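Local coordinates for RING finger protein unkempt homolog (Mus musculus, PDB 5ELH), which binds RNA sequence-specifically through clustered CCCH zinc fingers, three of them in this chain, and represses translation to shape the early morphology of cortical neurons, at residues H22-H27 with H34-N39; R41-I46 with F53-D58; G109-N114 with F120-H125. All coordinates share one frame; numbering follows the deposited sequence.

Contact 1: H22-H27 with H34-N39; sequences HKCTQH and HWHFVN. With ZN (zinc ion), chain D.
The imidazole of H27 meets that of H36 rim to rim, the two planes turned 26° from each other, and its CB rests 3.6 Å from H36 CE1, at the edge of that ring. From H36 ND1 a nearly straight hydrogen bond of 3.2 Å runs to H27 ND1, with an N-H...N angle of 168°. The acceptor lies in the plane of the H36 ring, whereas the donor stands somewhat tilted from the plane of H27. With chi1 at 174°, CG of H27 lies across the CA-CB bond from the backbone N, and the ring reaches over to H36. Through its other ring nitrogen, NE2, H36 binds zinc at 2.0 Å, and C24 SG binds the same ion at 2.4 Å. C16 and C32 complete this CCCH site of the first zinc finger, so H27 is a second-shell residue whose bond would be expected to hold the rotation of the H36 ring. Histidine suits its place, because it offers an acceptor nitrogen and a flat rim together. Replacing it with a leucine would probably deprive H36 ND1 of this acceptor and give the metal-binding ring more freedom to turn. The thiolate of C24 also accepts the backbone N-H of Q26, a bond likely to temper its charge. F37 joins the aromatic cluster, its ring rim to rim with H27 and steeply inclined to it, CE2 3.7 Å from H27 CE1, while F19 stacks on H36.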
loop_
_atom_site.group_PDB
_atom_site.type_symbol
_atom_site.label_atom_id
_atom_site.label_comp_id
_atom_site.label_asym_id
_atom_site.label_seq_id
_atom_site.Cartn_x
_atom_site.Cartn_y
_atom_site.Cartn_z
ATOM N N HIS A 22 11.278 -18.676 8.189
ATOM C CA HIS A 22 12.365 -18.422 9.132
ATOM C C HIS A 22 13.467 -17.614 8.444
ATOM O O HIS A 22 14.649 -17.847 8.668
ATOM C CB HIS A 22 12.934 -19.738 9.693
ATOM C CG HIS A 22 13.615 -19.585 11.021
ATOM N ND1 HIS A 22 14.870 -19.033 11.157
ATOM C CD2 HIS A 22 13.211 -19.905 12.272
ATOM C CE1 HIS A 22 15.210 -19.020 12.434
ATOM N NE2 HIS A 22 14.218 -19.542 13.132
ATOM N N LYS A 23 13.061 -16.675 7.594
ATOM C CA LYS A 23 14.002 -15.819 6.876
ATOM C C LYS A 23 13.841 -14.356 7.289
ATOM O O LYS A 23 14.561 -13.494 6.796
ATOM C CB LYS A 23 13.792 -15.930 5.365
ATOM C CG LYS A 23 14.189 -17.257 4.754
ATOM C CD LYS A 23 13.757 -17.313 3.293
ATOM C CE LYS A 23 14.194 -18.603 2.609
ATOM N NZ LYS A 23 13.666 -18.693 1.217
ATOM N N CYS A 24 12.893 -14.066 8.175
ATOM C CA CYS A 24 12.742 -12.694 8.655
ATOM C C CYS A 24 13.772 -12.399 9.743
ATOM O O CYS A 24 13.854 -13.112 10.744
ATOM C CB CYS A 24 11.340 -12.419 9.177
ATOM S SG CYS A 24 11.098 -10.660 9.588
ATOM N N THR A 25 14.558 -11.349 9.520
ATOM C CA THR A 25 15.600 -10.928 10.447
ATOM C C THR A 25 15.083 -9.917 11.451
ATOM O O THR A 25 15.857 -9.411 12.265
ATOM C CB THR A 25 16.758 -10.239 9.705
ATOM O OG1 THR A 25 16.294 -8.998 9.152
ATOM C CG2 THR A 25 17.287 -11.121 8.594
ATOM N N GLN A 26 13.787 -9.608 11.373
ATOM C CA GLN A 26 13.179 -8.579 12.210
ATOM C C GLN A 26 12.165 -9.176 13.180
ATOM O O GLN A 26 11.110 -8.593 13.426
ATOM C CB GLN A 26 12.506 -7.516 11.338
ATOM C CG GLN A 26 13.481 -6.686 10.519
ATOM C CD GLN A 26 12.770 -5.687 9.630
ATOM O OE1 GLN A 26 11.657 -5.935 9.176
ATOM N NE2 GLN A 26 13.410 -4.550 9.379
ATOM N N HIS A 27 12.499 -10.345 13.720
ATOM C CA HIS A 27 11.712 -10.993 14.762
ATOM C C HIS A 27 12.576 -11.092 16.010
ATOM O O HIS A 27 13.591 -11.793 15.994
ATOM C CB HIS A 27 11.314 -12.407 14.324
ATOM C CG HIS A 27 10.617 -13.198 15.390
ATOM N ND1 HIS A 27 9.260 -13.105 15.624
ATOM C CD2 HIS A 27 11.087 -14.099 16.284
ATOM C CE1 HIS A 27 8.928 -13.908 16.618
ATOM N NE2 HIS A 27 10.019 -14.523 17.036
ATOM N N HIS A 34 5.209 -6.275 9.269
ATOM C CA HIS A 34 4.150 -7.233 8.978
ATOM C C HIS A 34 3.909 -8.118 10.187
ATOM O O HIS A 34 4.756 -8.188 11.071
ATOM C CB HIS A 34 4.565 -8.063 7.774
ATOM C CG HIS A 34 4.903 -7.235 6.578
ATOM N ND1 HIS A 34 3.967 -6.463 5.922
ATOM C CD2 HIS A 34 6.077 -7.028 5.939
ATOM C CE1 HIS A 34 4.548 -5.831 4.919
ATOM N NE2 HIS A 34 5.829 -6.157 4.906
ATOM N N TRP A 35 2.756 -8.783 10.255
ATOM C CA TRP A 35 2.510 -9.666 11.384
ATOM C C TRP A 35 3.176 -11.022 11.173
ATOM O O TRP A 35 3.311 -11.506 10.047
ATOM C CB TRP A 35 1.018 -9.796 11.745
ATOM C CG TRP A 35 0.086 -10.403 10.743
ATOM C CD1 TRP A 35 -0.746 -9.738 9.896
ATOM C CD2 TRP A 35 -0.157 -11.799 10.528
ATOM N NE1 TRP A 35 -1.483 -10.628 9.156
ATOM C CE2 TRP A 35 -1.138 -11.903 9.523
ATOM C CE3 TRP A 35 0.373 -12.971 11.078
ATOM C CZ2 TRP A 35 -1.605 -13.130 9.054
ATOM C CZ3 TRP A 35 -0.088 -14.191 10.611
ATOM C CH2 TRP A 35 -1.071 -14.259 9.608
ATOM N N HIS A 36 3.615 -11.603 12.281
ATOM C CA HIS A 36 4.251 -12.910 12.269
ATOM C C HIS A 36 3.283 -13.951 12.851
ATOM O O HIS A 36 3.153 -15.050 12.324
ATOM C CB HIS A 36 5.566 -12.866 13.059
ATOM C CG HIS A 36 6.672 -12.118 12.371
ATOM N ND1 HIS A 36 7.950 -12.052 12.883
ATOM C CD2 HIS A 36 6.697 -11.410 11.218
ATOM C CE1 HIS A 36 8.715 -11.340 12.077
ATOM N NE2 HIS A 36 7.984 -10.940 11.055
ATOM N N PHE A 37 2.601 -13.597 13.936
ATOM C CA PHE A 37 1.579 -14.467 14.508
ATOM C C PHE A 37 0.230 -13.815 14.364
ATOM O O PHE A 37 0.123 -12.594 14.365
ATOM C CB PHE A 37 1.866 -14.763 15.975
ATOM C CG PHE A 37 3.217 -15.364 16.195
ATOM C CD1 PHE A 37 3.464 -16.668 15.837
ATOM C CD2 PHE A 37 4.241 -14.605 16.727
ATOM C CE1 PHE A 37 4.718 -17.224 16.023
ATOM C CE2 PHE A 37 5.499 -15.155 16.919
ATOM C CZ PHE A 37 5.733 -16.466 16.565
ATOM N N VAL A 38 -0.799 -14.640 14.232
ATOM C CA VAL A 38 -2.141 -14.132 13.982
ATOM C C VAL A 38 -2.576 -13.122 15.044
ATOM O O VAL A 38 -3.261 -12.141 14.730
ATOM C CB VAL A 38 -3.151 -15.294 13.873
ATOM C CG1 VAL A 38 -4.581 -14.770 13.831
ATOM C CG2 VAL A 38 -2.850 -16.107 12.635
ATOM N N ASN A 39 -2.171 -13.334 16.293
ATOM C CA ASN A 39 -2.554 -12.396 17.349
ATOM C C ASN A 39 -1.859 -11.039 17.254
ATOM O O ASN A 39 -2.191 -10.126 18.007
ATOM C CB ASN A 39 -2.388 -13.001 18.747
ATOM C CG ASN A 39 -0.964 -13.381 19.066
ATOM O OD1 ASN A 39 -0.029 -13.037 18.349
ATOM N ND2 ASN A 39 -0.793 -14.106 20.160
HETATM ZN ZN ZN D . 8.802 -10.214 9.335
#

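Contact 2: R41-I46 with F53-D58; sequences RRRRSI and FNYSPD
The R43 side chain crosses Y55 obliquely and lays its guanidinium over the ring. Its CB starts 3.8 Å from CE2 of the tyrosine, and NE comes 4.0 Å from the same Y55 CE2. A bend at chi3 (-69°) folds the end of the chain over the ring, where CZ comes 3.6 Å and NH1 3.8 Å from Y55 CD2, and NH2 reaches 3.5 Å from Y55 CG. The guanidinium thus lies flat on one ring face, its plane 14° from the ring's, as an offset cation-pi stack. Its nitrogens are gripped from elsewhere: NE by the E88 carboxylate, NH1 by the C77 carbonyl and NH2 by that of F79. Arginine suits the place because it can stack and donate in its own plane at once. Tyrosine answers with its hydroxyl, which donates to R43 O at 2.6 Å and receives a bond from a water held by R42 NH2. Beside this pair N54 bonds to the backbone opposite: its ND2 donates to R44 O, its OD1 takes the I46 N-H from above the carbonyl plane, and the backbone N of N54 donates to I46 O at 2.8 Å. R44 packs on helix 3-10, while R42 and Y55 touch helix 87-90.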
loop_
_atom_site.group_PDB
_atom_site.type_symbol
_atom_site.label_atom_id
_atom_site.label_comp_id
_atom_site.label_asym_id
_atom_site.label_seq_id
_atom_site.Cartn_x
_atom_site.Cartn_y
_atom_site.Cartn_z
ATOM N N ARG A 41 -1.872 -9.453 14.227
ATOM C CA ARG A 41 -2.515 -8.844 13.080
ATOM C C ARG A 41 -3.470 -7.757 13.549
ATOM O O ARG A 41 -4.230 -7.970 14.486
ATOM C CB ARG A 41 -3.281 -9.909 12.287
ATOM C CG ARG A 41 -4.186 -9.368 11.184
ATOM C CD ARG A 41 -4.908 -10.489 10.439
ATOM N NE ARG A 41 -5.902 -9.964 9.504
ATOM C CZ ARG A 41 -7.186 -9.746 9.795
ATOM N NH1 ARG A 41 -7.672 -10.015 11.001
ATOM N NH2 ARG A 41 -7.996 -9.255 8.867
ATOM N N ARG A 42 -3.406 -6.589 12.920
ATOM C CA ARG A 42 -4.441 -5.579 13.118
ATOM C C ARG A 42 -5.274 -5.387 11.852
ATOM O O ARG A 42 -4.773 -5.507 10.729
ATOM C CB ARG A 42 -3.843 -4.243 13.585
ATOM C CG ARG A 42 -2.856 -3.625 12.635
ATOM C CD ARG A 42 -2.536 -2.195 13.057
ATOM N NE ARG A 42 -3.560 -1.245 12.635
ATOM C CZ ARG A 42 -3.503 -0.502 11.530
ATOM N NH1 ARG A 42 -2.469 -0.589 10.698
ATOM N NH2 ARG A 42 -4.482 0.344 11.263
ATOM N N ARG A 43 -6.567 -5.135 12.048
ATOM C CA ARG A 43 -7.437 -4.674 10.981
ATOM C C ARG A 43 -7.255 -3.174 10.785
ATOM O O ARG A 43 -7.227 -2.421 11.751
ATOM C CB ARG A 43 -8.901 -4.906 11.352
ATOM C CG ARG A 43 -9.276 -6.346 11.642
ATOM C CD ARG A 43 -10.661 -6.395 12.241
ATOM N NE ARG A 43 -10.703 -5.837 13.590
ATOM C CZ ARG A 43 -11.814 -5.467 14.221
ATOM N NH1 ARG A 43 -13.001 -5.593 13.631
ATOM N NH2 ARG A 43 -11.742 -4.974 15.447
ATOM N N ARG A 44 -7.146 -2.753 9.532
ATOM C CA ARG A 44 -7.127 -1.338 9.187
ATOM C C ARG A 44 -8.415 -0.695 9.687
ATOM O O ARG A 44 -9.493 -1.242 9.464
ATOM C CB ARG A 44 -7.034 -1.191 7.670
ATOM C CG ARG A 44 -6.889 0.235 7.198
ATOM C CD ARG A 44 -6.940 0.351 5.677
ATOM N NE ARG A 44 -6.782 1.748 5.261
ATOM C CZ ARG A 44 -6.859 2.186 4.008
ATOM N NH1 ARG A 44 -7.100 1.337 3.017
ATOM N NH2 ARG A 44 -6.695 3.480 3.746
ATOM N N SER A 45 -8.311 0.432 10.393
ATOM C CA SER A 45 -9.512 1.183 10.775
ATOM C C SER A 45 -9.968 1.983 9.564
ATOM O O SER A 45 -9.150 2.374 8.733
ATOM C CB SER A 45 -9.282 2.088 11.997
ATOM O OG SER A 45 -8.472 3.224 11.705
ATOM N N ILE A 46 -11.279 2.216 9.471
ATOM C CA ILE A 46 -11.907 2.758 8.273
ATOM C C ILE A 46 -13.053 3.668 8.690
ATOM O O ILE A 46 -13.889 3.269 9.501
ATOM C CB ILE A 46 -12.578 1.638 7.421
ATOM C CG1 ILE A 46 -11.628 0.464 7.148
ATOM C CG2 ILE A 46 -13.123 2.203 6.114
ATOM C CD1 ILE A 46 -10.523 0.758 6.178
ATOM N N PHE A 53 -16.986 4.701 12.238
ATOM C CA PHE A 53 -15.823 3.834 12.020
ATOM C C PHE A 53 -16.265 2.389 11.863
ATOM O O PHE A 53 -17.284 1.992 12.423
ATOM C CB PHE A 53 -14.880 3.877 13.213
ATOM C CG PHE A 53 -14.040 5.118 13.288
ATOM C CD1 PHE A 53 -13.307 5.544 12.197
ATOM C CD2 PHE A 53 -13.980 5.845 14.458
ATOM C CE1 PHE A 53 -12.526 6.675 12.275
ATOM C CE2 PHE A 53 -13.211 6.983 14.539
ATOM C CZ PHE A 53 -12.486 7.401 13.445
ATOM N N ASN A 54 -15.475 1.586 11.151
ATOM C CA ASN A 54 -15.787 0.166 11.026
ATOM C C ASN A 54 -15.750 -0.508 12.394
ATOM O O ASN A 54 -16.606 -1.332 12.707
ATOM C CB ASN A 54 -14.882 -0.538 10.012
ATOM C CG ASN A 54 -13.418 -0.403 10.343
ATOM O OD1 ASN A 54 -13.003 0.543 11.020
ATOM N ND2 ASN A 54 -12.618 -1.342 9.855
ATOM N N TYR A 55 -14.792 -0.123 13.226
ATOM C CA TYR A 55 -14.780 -0.549 14.616
ATOM C C TYR A 55 -14.320 0.565 15.551
ATOM O O TYR A 55 -13.550 1.448 15.160
ATOM C CB TYR A 55 -13.916 -1.801 14.808
ATOM C CG TYR A 55 -12.428 -1.641 14.521
ATOM C CD1 TYR A 55 -11.560 -1.208 15.500
ATOM C CD2 TYR A 55 -11.897 -1.973 13.278
ATOM C CE1 TYR A 55 -10.201 -1.087 15.249
ATOM C CE2 TYR A 55 -10.550 -1.850 13.012
ATOM C CZ TYR A 55 -9.702 -1.404 14.005
ATOM O OH TYR A 55 -8.348 -1.272 13.756
ATOM N N SER A 56 -14.791 0.489 16.792
ATOM C CA SER A 56 -14.543 1.507 17.803
ATOM C C SER A 56 -13.077 1.610 18.195
ATOM O O SER A 56 -12.379 0.601 18.283
ATOM C CB SER A 56 -15.362 1.185 19.051
ATOM O OG SER A 56 -14.960 1.981 20.146
ATOM N N PRO A 57 -12.599 2.836 18.436
ATOM C CA PRO A 57 -11.254 2.993 19.000
ATOM C C PRO A 57 -11.241 2.956 20.526
ATOM O O PRO A 57 -10.194 3.191 21.121
ATOM C CB PRO A 57 -10.857 4.392 18.531
ATOM C CG PRO A 57 -12.127 5.126 18.473
ATOM C CD PRO A 57 -13.178 4.133 18.039
ATOM N N ASP A 58 -12.376 2.677 21.155
ATOM C CA ASP A 58 -12.475 2.793 22.604
ATOM C C ASP A 58 -13.100 1.578 23.290
ATOM O O ASP A 58 -12.626 1.168 24.351
ATOM C CB ASP A 58 -13.257 4.061 22.965
ATOM C CG ASP A 58 -12.510 5.329 22.591
ATOM O OD1 ASP A 58 -11.325 5.436 22.954
ATOM O OD2 ASP A 58 -13.098 6.212 21.931
HETATM O O HOH W 1 -6.146 0.218 13.790
#

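Contact 3: G109-N114 with F120-H125; sequences GNCTKN and FAHGPH. With ZN (zinc ion), chain F.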
loop_
_atom_site.group_PDB
_atom_site.type_symbol
_atom_site.label_atom_id
_atom_site.label_comp_id
_atom_site.label_asym_id
_atom_site.label_seq_id
_atom_site.Cartn_x
_atom_site.Cartn_y
_atom_site.Cartn_z
ATOM N N GLY A 109 16.332 9.874 15.068
ATOM C CA GLY A 109 14.982 10.405 14.985
ATOM C C GLY A 109 13.923 9.373 15.336
ATOM O O GLY A 109 12.773 9.495 14.915
ATOM N N ASN A 110 14.309 8.367 16.118
ATOM C CA ASN A 110 13.393 7.297 16.506
ATOM C C ASN A 110 13.212 7.164 18.020
ATOM O O ASN A 110 14.146 7.367 18.795
ATOM C CB ASN A 110 13.870 5.968 15.918
ATOM C CG ASN A 110 13.970 6.006 14.406
ATOM O OD1 ASN A 110 13.389 6.878 13.757
ATOM N ND2 ASN A 110 14.708 5.060 13.837
ATOM N N CYS A 111 11.994 6.818 18.421
ATOM C CA CYS A 111 11.648 6.616 19.824
ATOM C C CYS A 111 12.576 5.607 20.496
ATOM O O CYS A 111 12.907 4.581 19.911
ATOM C CB CYS A 111 10.210 6.106 19.922
ATOM S SG CYS A 111 9.647 5.764 21.603
ATOM N N THR A 112 12.971 5.890 21.734
ATOM C CA THR A 112 13.928 5.039 22.444
ATOM C C THR A 112 13.295 3.781 23.049
ATOM O O THR A 112 14.010 2.861 23.441
ATOM C CB THR A 112 14.650 5.819 23.560
ATOM O OG1 THR A 112 13.690 6.380 24.463
ATOM C CG2 THR A 112 15.493 6.938 22.968
ATOM N N LYS A 113 11.964 3.734 23.120
ATOM C CA LYS A 113 11.276 2.597 23.733
ATOM C C LYS A 113 10.526 1.768 22.698
ATOM O O LYS A 113 10.408 0.552 22.845
ATOM C CB LYS A 113 10.300 3.062 24.823
ATOM C CG LYS A 113 10.878 4.074 25.823
ATOM C CD LYS A 113 12.039 3.514 26.652
ATOM C CE LYS A 113 12.739 4.613 27.466
ATOM N NZ LYS A 113 11.855 5.258 28.489
ATOM N N ASN A 114 10.024 2.427 21.657
ATOM C CA ASN A 114 9.228 1.757 20.634
ATOM C C ASN A 114 9.863 1.803 19.249
ATOM O O ASN A 114 9.312 1.265 18.290
ATOM C CB ASN A 114 7.828 2.375 20.567
ATOM C CG ASN A 114 7.061 2.215 21.862
ATOM O OD1 ASN A 114 7.077 1.150 22.478
ATOM N ND2 ASN A 114 6.392 3.281 22.290
ATOM N N PHE A 120 3.066 7.326 18.864
ATOM C CA PHE A 120 2.925 8.704 19.328
ATOM C C PHE A 120 3.833 9.600 18.497
ATOM O O PHE A 120 4.793 9.125 17.878
ATOM C CB PHE A 120 3.272 8.821 20.817
ATOM C CG PHE A 120 2.214 8.263 21.736
ATOM C CD1 PHE A 120 2.140 6.902 21.985
ATOM C CD2 PHE A 120 1.297 9.102 22.350
ATOM C CE1 PHE A 120 1.178 6.387 22.829
ATOM C CE2 PHE A 120 0.327 8.592 23.193
ATOM C CZ PHE A 120 0.270 7.233 23.432
ATOM N N ALA A 121 3.531 10.896 18.485
ATOM C CA ALA A 121 4.329 11.858 17.734
ATOM C C ALA A 121 5.557 12.287 18.516
ATOM O O ALA A 121 5.486 12.578 19.709
ATOM C CB ALA A 121 3.499 13.067 17.379
ATOM N N HIS A 122 6.690 12.317 17.828
ATOM C CA HIS A 122 7.911 12.864 18.390
ATOM C C HIS A 122 8.180 14.178 17.688
ATOM O O HIS A 122 8.712 14.203 16.581
ATOM C CB HIS A 122 9.061 11.873 18.224
ATOM C CG HIS A 122 8.886 10.630 19.039
ATOM N ND1 HIS A 122 9.572 10.410 20.214
ATOM C CD2 HIS A 122 8.072 9.560 18.872
ATOM C CE1 HIS A 122 9.203 9.247 20.724
ATOM N NE2 HIS A 122 8.288 8.716 19.933
ATOM N N GLY A 123 7.771 15.263 18.340
ATOM C CA GLY A 123 7.831 16.593 17.764
ATOM C C GLY A 123 6.467 17.021 17.244
ATOM O O GLY A 123 5.734 16.196 16.698
ATOM N N PRO A 124 6.112 18.311 17.406
ATOM C CA PRO A 124 4.833 18.805 16.881
ATOM C C PRO A 124 4.695 18.670 15.363
ATOM O O PRO A 124 3.575 18.673 14.849
ATOM C CB PRO A 124 4.841 20.285 17.271
ATOM C CG PRO A 124 5.746 20.368 18.432
ATOM C CD PRO A 124 6.810 19.346 18.191
ATOM N N HIS A 125 5.816 18.560 14.658
ATOM C CA HIS A 125 5.796 18.379 13.208
ATOM C C HIS A 125 5.259 17.007 12.834
ATOM O O HIS A 125 4.852 16.780 11.695
ATOM C CB HIS A 125 7.208 18.518 12.648
ATOM C CG HIS A 125 8.123 17.412 13.067
ATOM N ND1 HIS A 125 8.571 17.267 14.364
ATOM C CD2 HIS A 125 8.666 16.388 12.366
ATOM C CE1 HIS A 125 9.353 16.206 14.441
ATOM N NE2 HIS A 125 9.425 15.652 13.244
HETATM ZN ZN ZN F . 7.721 7.190 21.199
#
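The zinc site of the last of the three fingers in this chain joins 109-114 to 120-125, and the bridge between them consists essentially of two side chains, C111 and H122. C111 SG binds the ion at 2.4 Å and H122 NE2 at 2.1 Å. The sulfur is set anti to the backbone N of C111 (chi1 178°), which extends it toward the metal. CB of C111 lies 3.2 Å from H122 NE2. The backbone N of C111 lies over one face of the imidazole, while the sulfur approaches the ring obliquely. Zinc does not sit symmetrically on NE2: it is 2.6 Å from H122 CE1 but 3.3 Å from H122 CD2, so the ring is swung to one side of the metal bond. At its other nitrogen, H122 ND1 makes a weak hydrogen bond to the T105 hydroxyl. The thiolate of C111 receives two backbone N-H groups, those of K113 and N114, each at 3.4 Å from SG. Two such donors would be expected to offset part of the sulfur's negative charge, and cysteine alone among the common residues supplies a soft anionic ligand of this kind. At G109 (phi 98°) a CB would be jammed against the carbonyl O of the residue before, which calls for glycine. C101 and C118 fill the other two positions, giving the three-cysteine, one-histidine coordination and the largely irregular backbone characteristic of CCCH zinc fingers.

The three contacts follow one another along the chain. Contacts 1 and 3 each join a cysteine and the histidine of a zinc site, in the first and last fingers; their centres are 23 Å apart and their nearest atoms about 11 Å apart, so the two contacts do not touch. Contact 2 binds no metal itself, yet the R43 side chain lies about 5 Å from a zinc, and its 53-58 segment runs into the finger whose ligands are C61, C71, C77 and H81. Segment 41-46 touches contact 1, where R41 CB packs 3.5 Å from W35 CD1. Contacts 2 and 3 lie on opposite sides of the chain's centre, 23 Å apart between centres.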